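Local atomic coordinates of erythrocyte binding antigen 140 (Plasmodium falciparum, PDB entry 4GF2), a protein that probably binds a host receptor on the erythrocyte surface through tandem Duffy binding domains, as an adhesin used by the parasite in invasion. Residues S51-E54 with K58-E61. The protein carries 3 engineered substitutions. Sequence-based numbering, arbitrary orientation.
Sequences SRLE and KFKE
Leu53 and Phe59 bring the two backbones closest, their CA atoms 5.3 Å apart, where the loop 51-54 bends back against the first turns of helix 56-78 in the N-terminal Duffy binding domain. The bend includes an ST turn: a chi1 of 176° swings Ser51 OG beside its carbonyl carbon, where Leu53 N donates to it at 3.1 Å in a fairly straight bond of 162°. Leu53 itself has a left-handed backbone conformation, and its two methyls divide the work, CD2 resting 4.1 Å from Phe59 CA while CD1 meets the edge of the Phe59 ring near its plane. Phe123 and Trp142 make edge-to-face contacts with that ring, tying the pair to the helices 110-127 and 132-155. The hydroxyls of Tyr126 and Tyr118 donate to the carbonyl oxygens of Leu53 and Ser51, joining the loop to helix 110-127. On the more open side, the Glu54 and Lys58 side chains cross at a slant, with Glu54 OE1 and Lys58 NZ 5.1 Å apart, too far for a salt bridge. Bent at chi2 (61°), Lys58 places NZ 3.3 Å from Glu61 OE1, a salt bridge whose hydrogen bond is weak. Its methylenes run alongside both Ser51 and Glu54, Lys58 CG lying 3.7 Å from Ser51 OG and 3.3 Å from Glu54 OE1.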
# COMPACT_ATOMS: atom_id res chain seq x y z
N SER A 51 -25.79 -45.18 -10.30
CA SER A 51 -26.46 -46.12 -11.18
C SER A 51 -25.46 -47.05 -11.86
O SER A 51 -24.34 -46.65 -12.15
CB SER A 51 -27.27 -45.36 -12.24
OG SER A 51 -27.87 -46.26 -13.16
N ARG A 52 -25.88 -48.28 -12.10
CA ARG A 52 -25.05 -49.24 -12.82
C ARG A 52 -25.03 -48.92 -14.31
O ARG A 52 -24.22 -49.46 -15.06
CB ARG A 52 -25.57 -50.66 -12.60
CG ARG A 52 -25.56 -51.10 -11.14
CD ARG A 52 -26.22 -52.45 -10.97
NE ARG A 52 -26.24 -52.88 -9.57
CZ ARG A 52 -27.12 -52.45 -8.66
NH1 ARG A 52 -28.06 -51.58 -8.99
NH2 ARG A 52 -27.05 -52.90 -7.41
N LEU A 53 -25.93 -48.03 -14.74
CA LEU A 53 -26.02 -47.65 -16.15
C LEU A 53 -26.07 -48.90 -17.01
O LEU A 53 -25.36 -49.03 -18.01
CB LEU A 53 -24.83 -46.77 -16.54
CG LEU A 53 -24.66 -45.50 -15.69
CD1 LEU A 53 -23.43 -44.73 -16.12
CD2 LEU A 53 -25.90 -44.62 -15.80
N GLU A 54 -26.95 -49.82 -16.63
CA GLU A 54 -27.02 -51.15 -17.23
C GLU A 54 -27.23 -51.08 -18.73
O GLU A 54 -26.61 -51.83 -19.49
CB GLU A 54 -28.14 -51.98 -16.60
CG GLU A 54 -28.22 -51.91 -15.08
CD GLU A 54 -29.09 -50.76 -14.58
OE1 GLU A 54 -29.88 -50.24 -15.39
OE2 GLU A 54 -28.97 -50.38 -13.40
N LYS A 58 -31.17 -46.59 -19.63
CA LYS A 58 -30.87 -46.15 -18.28
C LYS A 58 -29.97 -44.92 -18.31
O LYS A 58 -30.24 -43.93 -17.62
CB LYS A 58 -30.20 -47.27 -17.48
CG LYS A 58 -30.18 -47.04 -15.98
CD LYS A 58 -31.59 -46.93 -15.42
CE LYS A 58 -31.58 -46.84 -13.90
NZ LYS A 58 -32.95 -46.69 -13.36
N PHE A 59 -28.91 -44.99 -19.10
CA PHE A 59 -27.99 -43.86 -19.22
C PHE A 59 -28.74 -42.59 -19.61
O PHE A 59 -28.45 -41.51 -19.09
CB PHE A 59 -26.90 -44.15 -20.25
CG PHE A 59 -26.04 -42.95 -20.56
CD1 PHE A 59 -25.00 -42.59 -19.72
CD2 PHE A 59 -26.28 -42.18 -21.69
CE1 PHE A 59 -24.22 -41.48 -19.99
CE2 PHE A 59 -25.50 -41.08 -21.97
CZ PHE A 59 -24.46 -40.73 -21.12
N LYS A 60 -29.69 -42.73 -20.52
CA LYS A 60 -30.51 -41.61 -20.96
C LYS A 60 -31.33 -41.09 -19.78
O LYS A 60 -31.39 -39.88 -19.54
CB LYS A 60 -31.44 -42.05 -22.09
CG LYS A 60 -32.49 -41.03 -22.49
CD LYS A 60 -31.85 -39.73 -22.98
CE LYS A 60 -32.90 -38.75 -23.49
NZ LYS A 60 -33.58 -39.23 -24.73
N GLU A 61 -31.95 -42.01 -19.06
CA GLU A 61 -32.81 -41.66 -17.93
C GLU A 61 -32.03 -40.90 -16.87
O GLU A 61 -32.54 -39.93 -16.29
CB GLU A 61 -33.41 -42.92 -17.31
CG GLU A 61 -34.26 -42.65 -16.08
CD GLU A 61 -34.53 -43.90 -15.27
OE1 GLU A 61 -34.42 -45.01 -15.84
OE2 GLU A 61 -34.83 -43.77 -14.07